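Long-range contacts in 2-(hydroxymethyl)glutarate dehydrogenase (PDB 3CKY), which catalyses the reversible, NAD-dependent interconversion of 2-formylglutarate and (S)-2-hydroxymethylglutarate in the bacterial fermentation of nicotinate: residues A[4-12]-A[57-66]; A[98-109]-A[167-175]. One frame throughout, in Å; residues are numbered along the deposited sequence.

Contact 1: residues A[4-12]-A[57-66]; sequences SIKIGFIGL and VAAASDIIFT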
ATOM      1  N   SER A   4     -50.365 -11.469  15.915  1.00 72.37           N
ATOM      2  CA  SER A   4     -49.856 -12.783  15.431  1.00 72.44           C
ATOM      3  C   SER A   4     -48.867 -12.596  14.282  1.00 72.47           C
ATOM      4  O   SER A   4     -49.002 -13.208  13.218  1.00 72.57           O
ATOM      5  CB  SER A   4     -51.017 -13.659  14.973  1.00 72.47           C
ATOM      6  OG  SER A   4     -51.574 -13.161  13.771  1.00 72.69           O
ATOM      7  N   ILE A   5     -47.870 -11.744  14.496  1.00 72.43           N
ATOM      8  CA  ILE A   5     -46.829 -11.545  13.501  1.00 72.40           C
ATOM      9  C   ILE A   5     -46.125 -12.891  13.289  1.00 72.43           C
ATOM     10  O   ILE A   5     -45.957 -13.672  14.236  1.00 72.42           O
ATOM     11  CB  ILE A   5     -45.839 -10.416  13.918  1.00 72.40           C
ATOM     12  CG1 ILE A   5     -44.957  -9.993  12.734  1.00 72.44           C
ATOM     13  CG2 ILE A   5     -44.995 -10.831  15.126  1.00 72.20           C
ATOM     14  CD1 ILE A   5     -45.706  -9.239  11.648  1.00 72.26           C
ATOM     15  N   LYS A   6     -45.766 -13.177  12.040  1.00 72.33           N
ATOM     16  CA  LYS A   6     -45.148 -14.450  11.689  1.00 72.30           C
ATOM     17  C   LYS A   6     -43.693 -14.233  11.324  1.00 72.32           C
ATOM     18  O   LYS A   6     -43.391 -13.529  10.363  1.00 72.17           O
ATOM     19  CB  LYS A   6     -45.889 -15.107  10.522  1.00 72.24           C
ATOM     20  CG  LYS A   6     -47.384 -15.341  10.759  1.00 72.12           C
ATOM     21  CD  LYS A   6     -47.657 -16.116  12.042  1.00 72.00           C
ATOM     22  CE  LYS A   6     -49.143 -16.354  12.258  1.00 72.03           C
ATOM     23  NZ  LYS A   6     -49.423 -16.721  13.676  1.00 71.65           N
ATOM     24  N   ILE A   7     -42.801 -14.841  12.103  1.00 72.46           N
ATOM     25  CA  ILE A   7     -41.364 -14.731  11.889  1.00 72.54           C
ATOM     26  C   ILE A   7     -40.805 -15.999  11.256  1.00 72.47           C
ATOM     27  O   ILE A   7     -41.192 -17.104  11.619  1.00 72.47           O
ATOM     28  CB  ILE A   7     -40.618 -14.447  13.214  1.00 72.53           C
ATOM     29  CG1 ILE A   7     -41.240 -13.243  13.935  1.00 72.74           C
ATOM     30  CG2 ILE A   7     -39.136 -14.217  12.961  1.00 72.49           C
ATOM     31  CD1 ILE A   7     -41.587 -12.070  13.031  1.00 72.65           C
ATOM     32  N   GLY A   8     -39.886 -15.822  10.312  1.00 72.51           N
ATOM     33  CA  GLY A   8     -39.222 -16.931   9.639  1.00 72.56           C
ATOM     34  C   GLY A   8     -37.714 -16.846   9.764  1.00 72.54           C
ATOM     35  O   GLY A   8     -37.143 -15.756   9.838  1.00 72.26           O
ATOM     36  N   PHE A   9     -37.072 -18.008   9.790  1.00 72.76           N
ATOM     37  CA  PHE A   9     -35.619 -18.102   9.865  1.00 73.01           C
ATOM     38  C   PHE A   9     -35.078 -19.003   8.758  1.00 73.24           C
ATOM     39  O   PHE A   9     -35.274 -20.221   8.782  1.00 73.22           O
ATOM     40  CB  PHE A   9     -35.191 -18.651  11.226  1.00 72.77           C
ATOM     41  CG  PHE A   9     -35.249 -17.640  12.329  1.00 72.69           C
ATOM     42  CD1 PHE A   9     -36.411 -17.464  13.072  1.00 72.46           C
ATOM     43  CD2 PHE A   9     -34.143 -16.857  12.625  1.00 72.62           C
ATOM     44  CE1 PHE A   9     -36.468 -16.526  14.095  1.00 72.60           C
ATOM     45  CE2 PHE A   9     -34.192 -15.916  13.651  1.00 72.79           C
ATOM     46  CZ  PHE A   9     -35.353 -15.753  14.385  1.00 72.66           C
ATOM     47  N   ILE A  10     -34.402 -18.389   7.790  1.00 73.67           N
ATOM     48  CA  ILE A  10     -33.674 -19.118   6.754  1.00 73.97           C
ATOM     49  C   ILE A  10     -32.266 -19.387   7.276  1.00 74.17           C
ATOM     50  O   ILE A  10     -31.351 -18.569   7.106  1.00 74.13           O
ATOM     51  CB  ILE A  10     -33.647 -18.337   5.420  1.00 73.98           C
ATOM     52  CG1 ILE A  10     -35.080 -18.151   4.910  1.00 74.42           C
ATOM     53  CG2 ILE A  10     -32.831 -19.077   4.370  1.00 73.69           C
ATOM     54  CD1 ILE A  10     -35.195 -17.255   3.714  1.00 74.56           C
ATOM     55  N   GLY A  11     -32.114 -20.547   7.916  1.00 74.34           N
ATOM     56  CA  GLY A  11     -30.899 -20.892   8.650  1.00 74.52           C
ATOM     57  C   GLY A  11     -31.025 -20.600  10.139  1.00 74.67           C
ATOM     58  O   GLY A  11     -31.670 -19.630  10.539  1.00 74.62           O
ATOM     59  N   LEU A  12     -30.405 -21.458  10.949  1.00 75.05           N
ATOM     60  CA  LEU A  12     -30.433 -21.356  12.408  1.00 75.31           C
ATOM     61  C   LEU A  12     -29.041 -21.641  12.960  1.00 75.46           C
ATOM     62  O   LEU A  12     -28.790 -22.710  13.526  1.00 75.44           O
ATOM     63  CB  LEU A  12     -31.431 -22.358  13.002  1.00 75.47           C
ATOM     64  CG  LEU A  12     -32.924 -22.064  12.870  1.00 75.51           C
ATOM     65  CD1 LEU A  12     -33.729 -23.321  13.192  1.00 75.73           C
ATOM     66  CD2 LEU A  12     -33.320 -20.907  13.777  1.00 75.69           C
ATOM     67  N   VAL A  57     -40.656 -21.622   4.468  1.00 68.47           N
ATOM     68  CA  VAL A  57     -40.526 -20.574   5.474  1.00 68.27           C
ATOM     69  C   VAL A  57     -40.964 -19.234   4.880  1.00 68.25           C
ATOM     70  O   VAL A  57     -41.733 -18.494   5.499  1.00 68.37           O
ATOM     71  CB  VAL A  57     -39.076 -20.448   6.003  1.00 68.32           C
ATOM     72  CG1 VAL A  57     -38.975 -19.322   7.030  1.00 67.83           C
ATOM     73  CG2 VAL A  57     -38.604 -21.766   6.605  1.00 68.05           C
ATOM     74  N   ALA A  58     -40.483 -18.942   3.672  1.00 68.00           N
ATOM     75  CA  ALA A  58     -40.784 -17.683   2.988  1.00 67.80           C
ATOM     76  C   ALA A  58     -42.288 -17.434   2.828  1.00 67.64           C
ATOM     77  O   ALA A  58     -42.782 -16.351   3.145  1.00 67.72           O
ATOM     78  CB  ALA A  58     -40.098 -17.648   1.625  1.00 67.77           C
ATOM     79  N   ALA A  59     -43.008 -18.443   2.345  1.00 67.47           N
ATOM     80  CA  ALA A  59     -44.447 -18.323   2.099  1.00 67.30           C
ATOM     81  C   ALA A  59     -45.261 -18.074   3.370  1.00 67.19           C
ATOM     82  O   ALA A  59     -46.270 -17.367   3.335  1.00 67.14           O
ATOM     83  CB  ALA A  59     -44.960 -19.564   1.386  1.00 67.27           C
ATOM     84  N   ALA A  60     -44.818 -18.647   4.488  1.00 67.15           N
ATOM     85  CA  ALA A  60     -45.554 -18.555   5.755  1.00 67.05           C
ATOM     86  C   ALA A  60     -45.265 -17.281   6.561  1.00 66.91           C
ATOM     87  O   ALA A  60     -46.092 -16.870   7.381  1.00 66.88           O
ATOM     88  CB  ALA A  60     -45.263 -19.783   6.613  1.00 67.06           C
ATOM     89  N   SER A  61     -44.111 -16.657   6.319  1.00 66.81           N
ATOM     90  CA  SER A  61     -43.598 -15.602   7.205  1.00 66.69           C
ATOM     91  C   SER A  61     -43.866 -14.174   6.722  1.00 66.51           C
ATOM     92  O   SER A  61     -44.002 -13.921   5.527  1.00 66.42           O
ATOM     93  CB  SER A  61     -42.096 -15.794   7.403  1.00 66.73           C
ATOM     94  OG  SER A  61     -41.821 -17.099   7.876  1.00 66.77           O
ATOM     95  N   ASP A  62     -43.944 -13.254   7.681  1.00 66.45           N
ATOM     96  CA  ASP A  62     -44.070 -11.821   7.413  1.00 66.49           C
ATOM     97  C   ASP A  62     -42.709 -11.146   7.503  1.00 66.50           C
ATOM     98  O   ASP A  62     -42.407 -10.243   6.730  1.00 66.64           O
ATOM     99  CB  ASP A  62     -44.999 -11.161   8.438  1.00 66.49           C
ATOM    100  CG  ASP A  62     -46.350 -11.838   8.534  1.00 66.47           C
ATOM    101  OD1 ASP A  62     -46.778 -12.496   7.558  1.00 66.10           O
ATOM    102  OD2 ASP A  62     -46.985 -11.703   9.600  1.00 66.84           O
ATOM    103  N   ILE A  63     -41.915 -11.569   8.481  1.00 66.36           N
ATOM    104  CA  ILE A  63     -40.558 -11.077   8.663  1.00 66.43           C
ATOM    105  C   ILE A  63     -39.613 -12.273   8.680  1.00 66.36           C
ATOM    106  O   ILE A  63     -39.782 -13.194   9.479  1.00 66.44           O
ATOM    107  CB  ILE A  63     -40.410 -10.276   9.973  1.00 66.44           C
ATOM    108  CG1 ILE A  63     -41.330  -9.047   9.950  1.00 66.50           C
ATOM    109  CG2 ILE A  63     -38.943  -9.863  10.188  1.00 66.24           C
ATOM    110  CD1 ILE A  63     -41.453  -8.336  11.292  1.00 66.54           C
ATOM    111  N   ILE A  64     -38.631 -12.256   7.788  1.00 66.26           N
ATOM    112  CA  ILE A  64     -37.707 -13.373   7.627  1.00 66.33           C
ATOM    113  C   ILE A  64     -36.287 -12.918   7.968  1.00 66.37           C
ATOM    114  O   ILE A  64     -35.806 -11.902   7.464  1.00 66.18           O
ATOM    115  CB  ILE A  64     -37.735 -13.936   6.186  1.00 66.34           C
ATOM    116  CG1 ILE A  64     -39.157 -14.351   5.792  1.00 66.34           C
ATOM    117  CG2 ILE A  64     -36.797 -15.130   6.063  1.00 66.27           C
ATOM    118  CD1 ILE A  64     -39.328 -14.573   4.305  1.00 66.22           C
ATOM    119  N   PHE A  65     -35.636 -13.680   8.839  1.00 66.45           N
ATOM    120  CA  PHE A  65     -34.267 -13.420   9.227  1.00 66.49           C
ATOM    121  C   PHE A  65     -33.340 -14.379   8.508  1.00 66.65           C
ATOM    122  O   PHE A  65     -33.642 -15.565   8.358  1.00 66.52           O
ATOM    123  CB  PHE A  65     -34.099 -13.584  10.735  1.00 66.35           C
ATOM    124  CG  PHE A  65     -34.752 -12.502  11.529  1.00 66.26           C
ATOM    125  CD1 PHE A  65     -36.065 -12.637  11.959  1.00 66.56           C
ATOM    126  CD2 PHE A  65     -34.062 -11.345  11.842  1.00 66.04           C
ATOM    127  CE1 PHE A  65     -36.679 -11.632  12.694  1.00 66.39           C
ATOM    128  CE2 PHE A  65     -34.665 -10.340  12.578  1.00 66.14           C
ATOM    129  CZ  PHE A  65     -35.975 -10.484  13.007  1.00 66.19           C
ATOM    130  N   THR A  66     -32.210 -13.847   8.053  1.00 66.88           N
ATOM    131  CA  THR A  66     -31.156 -14.663   7.484  1.00 66.89           C
ATOM    132  C   THR A  66     -29.800 -14.045   7.777  1.00 66.83           C
ATOM    133  O   THR A  66     -29.684 -12.834   7.948  1.00 66.91           O
ATOM    134  CB  THR A  66     -31.340 -14.845   5.956  1.00 67.06           C
ATOM    135  OG1 THR A  66     -30.608 -15.994   5.523  1.00 67.30           O
ATOM    136  CG2 THR A  66     -30.886 -13.606   5.186  1.00 66.93           C
TER
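With CG of Asp62 anti to its own carbonyl carbon (chi1 -54°), the carboxylate swings back along Lys6, and OD2 takes the backbone N-H of Lys6 at 3.1 Å from OD2 to N, met from well above the carboxylate plane. Phe9 and Phe65, paired in register, project from the same face of the sheet; the like chi1 values (-78° and -71°) lay their rings side by side. Their planes are nearly parallel but slid apart, leaving little overlap, so CE2 of Phe9 packs on CB of Phe65 at 3.7 Å while CG2 of Ile7 sits in plane at the edge of the Phe65 ring. These residues join two neighbouring parallel strands, 6-10 and 63-66, central in the Rossmann sheet, and the first leads into Gly11 of a glycine-rich turn consistent with NAD binding. Lys6 O accepts two N-H groups, from Asp62 and Ile63; beyond it, Gly8 N bonds to Ile63 O at 2.8 Å and Phe65 N to Gly8 O. With an alanine at Asp62, the Lys6 N-H would probably lose its carboxylate partner, and CD1 of Ile5 the group it lies against. On the face opposite the two phenylalanines, CD1 of Ile10 meets CG2 of Ile64 at 3.5 Å, and OG1 of Thr66 donates to Ile10 O on a lone pair. Gly8 CA passes 3.1 Å from OG of Ser61, where a CB would collide.

Contact 2: residues A[98-109]-A[167-175]; sequences SSVSPSSTLKMA and TGAGDAVKI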
ATOM      1  N   SER A  98     -26.415 -10.772   7.108  1.00 62.94           N
ATOM      2  CA  SER A  98     -25.182 -11.218   6.491  1.00 62.69           C
ATOM      3  C   SER A  98     -24.128 -10.131   6.464  1.00 62.13           C
ATOM      4  O   SER A  98     -24.427  -8.942   6.293  1.00 62.06           O
ATOM      5  CB  SER A  98     -25.422 -11.681   5.052  1.00 62.51           C
ATOM      6  OG  SER A  98     -26.416 -12.683   4.987  1.00 62.78           O
ATOM      7  N   SER A  99     -22.885 -10.562   6.610  1.00 61.46           N
ATOM      8  CA  SER A  99     -21.763  -9.665   6.519  1.00 61.44           C
ATOM      9  C   SER A  99     -21.403  -9.404   5.039  1.00 61.09           C
ATOM     10  O   SER A  99     -20.581 -10.101   4.450  1.00 60.52           O
ATOM     11  CB  SER A  99     -20.592 -10.238   7.294  1.00 61.32           C
ATOM     12  OG  SER A  99     -19.510  -9.340   7.257  1.00 63.86           O
ATOM     13  N   VAL A 100     -22.013  -8.363   4.470  1.00 60.72           N
ATOM     14  CA  VAL A 100     -21.873  -8.057   3.059  1.00 60.75           C
ATOM     15  C   VAL A 100     -21.727  -6.551   2.813  1.00 60.97           C
ATOM     16  O   VAL A 100     -21.954  -5.741   3.698  1.00 60.91           O
ATOM     17  CB  VAL A 100     -23.086  -8.591   2.244  1.00 60.69           C
ATOM     18  CG1 VAL A 100     -23.166 -10.120   2.317  1.00 59.74           C
ATOM     19  CG2 VAL A 100     -24.386  -7.940   2.713  1.00 59.08           C
ATOM     20  N   SER A 101     -21.314  -6.187   1.603  1.00 61.40           N
ATOM     21  CA  SER A 101     -21.195  -4.778   1.230  1.00 61.79           C
ATOM     22  C   SER A 101     -22.580  -4.146   1.084  1.00 61.87           C
ATOM     23  O   SER A 101     -23.542  -4.842   0.749  1.00 61.64           O
ATOM     24  CB  SER A 101     -20.428  -4.634  -0.080  1.00 61.75           C
ATOM     25  OG  SER A 101     -21.167  -5.218  -1.138  1.00 63.18           O
ATOM     26  N   PRO A 102     -22.685  -2.827   1.349  1.00 62.06           N
ATOM     27  CA  PRO A 102     -23.924  -2.105   1.096  1.00 62.50           C
ATOM     28  C   PRO A 102     -24.487  -2.343  -0.307  1.00 62.89           C
ATOM     29  O   PRO A 102     -25.695  -2.544  -0.457  1.00 62.90           O
ATOM     30  CB  PRO A 102     -23.520  -0.638   1.274  1.00 62.46           C
ATOM     31  CG  PRO A 102     -22.352  -0.662   2.186  1.00 62.12           C
ATOM     32  CD  PRO A 102     -21.640  -1.953   1.920  1.00 62.00           C
ATOM     33  N   SER A 103     -23.617  -2.330  -1.315  1.00 63.42           N
ATOM     34  CA  SER A 103     -24.034  -2.505  -2.711  1.00 63.95           C
ATOM     35  C   SER A 103     -24.717  -3.852  -2.924  1.00 64.27           C
ATOM     36  O   SER A 103     -25.715  -3.935  -3.625  1.00 64.71           O
ATOM     37  CB  SER A 103     -22.826  -2.387  -3.644  1.00 64.07           C
ATOM     38  OG  SER A 103     -21.952  -3.479  -3.447  1.00 64.97           O
ATOM     39  N   SER A 104     -24.156  -4.903  -2.325  1.00 64.76           N
ATOM     40  CA  SER A 104     -24.776  -6.233  -2.301  1.00 64.89           C
ATOM     41  C   SER A 104     -26.237  -6.158  -1.871  1.00 65.13           C
ATOM     42  O   SER A 104     -27.125  -6.724  -2.524  1.00 65.03           O
ATOM     43  CB  SER A 104     -24.003  -7.168  -1.349  1.00 65.00           C
ATOM     44  OG  SER A 104     -24.835  -8.204  -0.819  1.00 66.43           O
ATOM     45  N   THR A 105     -26.472  -5.454  -0.765  1.00 65.26           N
ATOM     46  CA  THR A 105     -27.813  -5.304  -0.214  1.00 65.29           C
ATOM     47  C   THR A 105     -28.704  -4.403  -1.088  1.00 65.25           C
ATOM     48  O   THR A 105     -29.898  -4.681  -1.234  1.00 65.10           O
ATOM     49  CB  THR A 105     -27.754  -4.776   1.233  1.00 65.39           C
ATOM     50  OG1 THR A 105     -27.125  -5.760   2.066  1.00 66.29           O
ATOM     51  CG2 THR A 105     -29.143  -4.486   1.784  1.00 64.88           C
ATOM     52  N   LEU A 106     -28.137  -3.334  -1.646  1.00 65.01           N
ATOM     53  CA  LEU A 106     -28.899  -2.445  -2.524  1.00 65.35           C
ATOM     54  C   LEU A 106     -29.412  -3.177  -3.769  1.00 65.41           C
ATOM     55  O   LEU A 106     -30.569  -2.998  -4.159  1.00 65.41           O
ATOM     56  CB  LEU A 106     -28.073  -1.224  -2.962  1.00 65.17           C
ATOM     57  CG  LEU A 106     -28.055   0.057  -2.117  1.00 65.08           C
ATOM     58  CD1 LEU A 106     -29.309   0.191  -1.269  1.00 64.73           C
ATOM     59  CD2 LEU A 106     -26.811   0.149  -1.258  1.00 64.48           C
ATOM     60  N   LYS A 107     -28.547  -3.979  -4.390  1.00 65.68           N
ATOM     61  CA  LYS A 107     -28.937  -4.804  -5.544  1.00 66.00           C
ATOM     62  C   LYS A 107     -30.140  -5.664  -5.186  1.00 66.11           C
ATOM     63  O   LYS A 107     -31.150  -5.669  -5.894  1.00 65.87           O
ATOM     64  CB  LYS A 107     -27.787  -5.718  -6.004  1.00 66.04           C
ATOM     65  CG  LYS A 107     -26.921  -5.144  -7.111  1.00 66.16           C
ATOM     66  CD  LYS A 107     -25.966  -6.190  -7.721  1.00 66.44           C
ATOM     67  CE  LYS A 107     -24.516  -6.075  -7.205  1.00 66.79           C
ATOM     68  NZ  LYS A 107     -24.279  -6.763  -5.895  1.00 66.73           N
ATOM     69  N   MET A 108     -30.022  -6.374  -4.067  1.00 66.15           N
ATOM     70  CA  MET A 108     -31.045  -7.313  -3.637  1.00 66.25           C
ATOM     71  C   MET A 108     -32.342  -6.604  -3.286  1.00 65.87           C
ATOM     72  O   MET A 108     -33.419  -7.095  -3.599  1.00 65.72           O
ATOM     73  CB  MET A 108     -30.546  -8.150  -2.453  1.00 66.67           C
ATOM     74  CG  MET A 108     -31.153  -9.544  -2.407  1.00 68.42           C
ATOM     75  SD  MET A 108     -30.319 -10.781  -3.439  1.00 71.78           S
ATOM     76  CE  MET A 108     -29.785  -9.855  -4.879  1.00 71.78           C
ATOM     77  N   ALA A 109     -32.233  -5.438  -2.661  1.00 65.54           N
ATOM     78  CA  ALA A 109     -33.405  -4.641  -2.321  1.00 65.48           C
ATOM     79  C   ALA A 109     -34.173  -4.204  -3.566  1.00 65.36           C
ATOM     80  O   ALA A 109     -35.404  -4.120  -3.541  1.00 65.08           O
ATOM     81  CB  ALA A 109     -33.016  -3.430  -1.483  1.00 65.35           C
ATOM     82  N   THR A 167     -31.224   1.847   3.162  1.00 56.12           N
ATOM     83  CA  THR A 167     -30.685   0.559   2.750  1.00 55.47           C
ATOM     84  C   THR A 167     -29.169   0.586   2.538  1.00 54.94           C
ATOM     85  O   THR A 167     -28.632   1.477   1.878  1.00 55.32           O
ATOM     86  CB  THR A 167     -31.385   0.087   1.465  1.00 55.68           C
ATOM     87  OG1 THR A 167     -32.798   0.130   1.683  1.00 55.69           O
ATOM     88  CG2 THR A 167     -30.966  -1.341   1.087  1.00 55.88           C
ATOM     89  N   GLY A 168     -28.489  -0.392   3.129  1.00 53.92           N
ATOM     90  CA  GLY A 168     -27.041  -0.491   3.046  1.00 52.94           C
ATOM     91  C   GLY A 168     -26.268   0.183   4.183  1.00 52.02           C
ATOM     92  O   GLY A 168     -25.068  -0.097   4.313  1.00 52.16           O
ATOM     93  N   ALA A 169     -26.925   1.007   5.034  1.00 50.72           N
ATOM     94  CA  ALA A 169     -26.244   1.762   6.121  1.00 49.65           C
ATOM     95  C   ALA A 169     -25.845   0.915   7.332  1.00 48.56           C
ATOM     96  O   ALA A 169     -24.806   1.186   7.953  1.00 48.16           O
ATOM     97  CB  ALA A 169     -27.085   2.962   6.569  1.00 49.72           C
ATOM     98  N   GLY A 170     -26.668  -0.081   7.676  1.00 47.19           N
ATOM     99  CA  GLY A 170     -26.325  -1.063   8.714  1.00 46.36           C
ATOM    100  C   GLY A 170     -25.068  -1.821   8.334  1.00 45.35           C
ATOM    101  O   GLY A 170     -24.133  -1.929   9.127  1.00 44.46           O
ATOM    102  N   ASP A 171     -25.059  -2.356   7.111  1.00 44.33           N
ATOM    103  CA  ASP A 171     -23.870  -3.003   6.547  1.00 43.81           C
ATOM    104  C   ASP A 171     -22.659  -2.069   6.586  1.00 43.32           C
ATOM    105  O   ASP A 171     -21.558  -2.478   6.975  1.00 42.90           O
ATOM    106  CB  ASP A 171     -24.102  -3.413   5.099  1.00 43.40           C
ATOM    107  CG  ASP A 171     -25.099  -4.520   4.955  1.00 43.31           C
ATOM    108  OD1 ASP A 171     -25.229  -5.350   5.875  1.00 43.32           O
ATOM    109  OD2 ASP A 171     -25.765  -4.559   3.907  1.00 43.66           O
ATOM    110  N   ALA A 172     -22.898  -0.818   6.195  1.00 42.64           N
ATOM    111  CA  ALA A 172     -21.877   0.199   6.134  1.00 42.42           C
ATOM    112  C   ALA A 172     -21.180   0.469   7.471  1.00 42.06           C
ATOM    113  O   ALA A 172     -19.934   0.558   7.511  1.00 41.74           O
ATOM    114  CB  ALA A 172     -22.475   1.510   5.578  1.00 42.31           C
ATOM    115  N   VAL A 173     -21.963   0.620   8.544  1.00 41.61           N
ATOM    116  CA  VAL A 173     -21.413   1.077   9.820  1.00 41.61           C
ATOM    117  C   VAL A 173     -20.604  -0.041  10.451  1.00 41.50           C
ATOM    118  O   VAL A 173     -19.551   0.200  11.042  1.00 41.50           O
ATOM    119  CB  VAL A 173     -22.515   1.652  10.788  1.00 41.44           C
ATOM    120  CG1 VAL A 173     -23.371   0.534  11.413  1.00 40.83           C
ATOM    121  CG2 VAL A 173     -21.870   2.552  11.859  1.00 41.18           C
ATOM    122  N   LYS A 174     -21.103  -1.259  10.295  1.00 41.26           N
ATOM    123  CA  LYS A 174     -20.385  -2.463  10.709  1.00 41.19           C
ATOM    124  C   LYS A 174     -19.033  -2.543   9.995  1.00 40.29           C
ATOM    125  O   LYS A 174     -18.007  -2.690  10.620  1.00 39.47           O
ATOM    126  CB  LYS A 174     -21.246  -3.693  10.396  1.00 41.63           C
ATOM    127  CG  LYS A 174     -20.653  -5.033  10.753  1.00 42.59           C
ATOM    128  CD  LYS A 174     -21.171  -5.545  12.074  1.00 46.43           C
ATOM    129  CE  LYS A 174     -20.469  -6.864  12.510  1.00 46.96           C
ATOM    130  NZ  LYS A 174     -20.758  -7.181  13.961  1.00 46.96           N
ATOM    131  N   ILE A 175     -19.057  -2.430   8.675  1.00 40.13           N
ATOM    132  CA  ILE A 175     -17.838  -2.452   7.865  1.00 40.03           C
ATOM    133  C   ILE A 175     -16.815  -1.390   8.325  1.00 39.91           C
ATOM    134  O   ILE A 175     -15.613  -1.676   8.425  1.00 39.51           O
ATOM    135  CB  ILE A 175     -18.183  -2.277   6.375  1.00 39.76           C
ATOM    136  CG1 ILE A 175     -18.801  -3.569   5.825  1.00 40.18           C
ATOM    137  CG2 ILE A 175     -16.967  -1.875   5.596  1.00 39.56           C
ATOM    138  CD1 ILE A 175     -19.470  -3.430   4.473  1.00 39.77           C
TER
HETATM  139  O   HOH W   1     -26.594  -7.447   5.531  1.00 46.29           O
HETATM  140  O   HOH W   2     -21.687  -5.536   6.752  1.00 63.01           O
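Thr105 and Asp171 supply the one direct hydrogen bond here: OG1 of Thr105 donates to OD2 of Asp171 at 2.6 Å, arriving almost in line with the C-O bond. Chi1 of Thr105 (-65°) sets OG1 beside its backbone N, and CG2 then turns to CG2 of Thr167. Two waters add bridges. One lies between Ser98 O and OD1 of Asp171; the other joins Val100 O to Asp171 O. Apolar contacts fill the rest. CD of the Pro102 ring and CD1 of Ile175 reach toward each other, 3.7 Å apart, and CG of Pro102 rests on CB of Ala172. CD1 of Leu106 slides past Thr167 to 3.3 Å from its CG2, unusually close and doubtful. Gly168 (phi 93°), N-cap of helix 169-175, lies 4.0 Å from Pro102 between CA atoms; a CB would jam against the preceding carbonyl O, and Pro102 CB lies close on the same side. The two helices start here and run off nearly antiparallel, at 171°, joining the Rossmann domain to the long helix that carries Lys174, probably catalytic. Thr105 ties Asp171 to helix 102-114, Asp121 of strand 118-125 holds the Asp171 N-H, and the waters reach the loop either side of Ser99, which probably binds NAD.

Contact 1 closes before contact 2 opens, the two standing in series along the chain with centres about 20 Å apart and nearest atoms about 4 Å apart, without touching. Contact 1 lies inside the parallel part of the nucleotide-binding sheet; strand 93-96, next to 63-66 in that sheet, runs on into the 98-109 segment, so contact 2 begins at the C-terminal end of the neighbouring strand. Its second segment follows strand 158-165, at the far margin of the sheet, and opens helix 169-197, which leads into the C-terminal helical domain. Contact 1 thus lies by the probable dinucleotide turn, while contact 2 sits at the domain junction that carries Ser99 and Lys174, where NAD and substrate should meet.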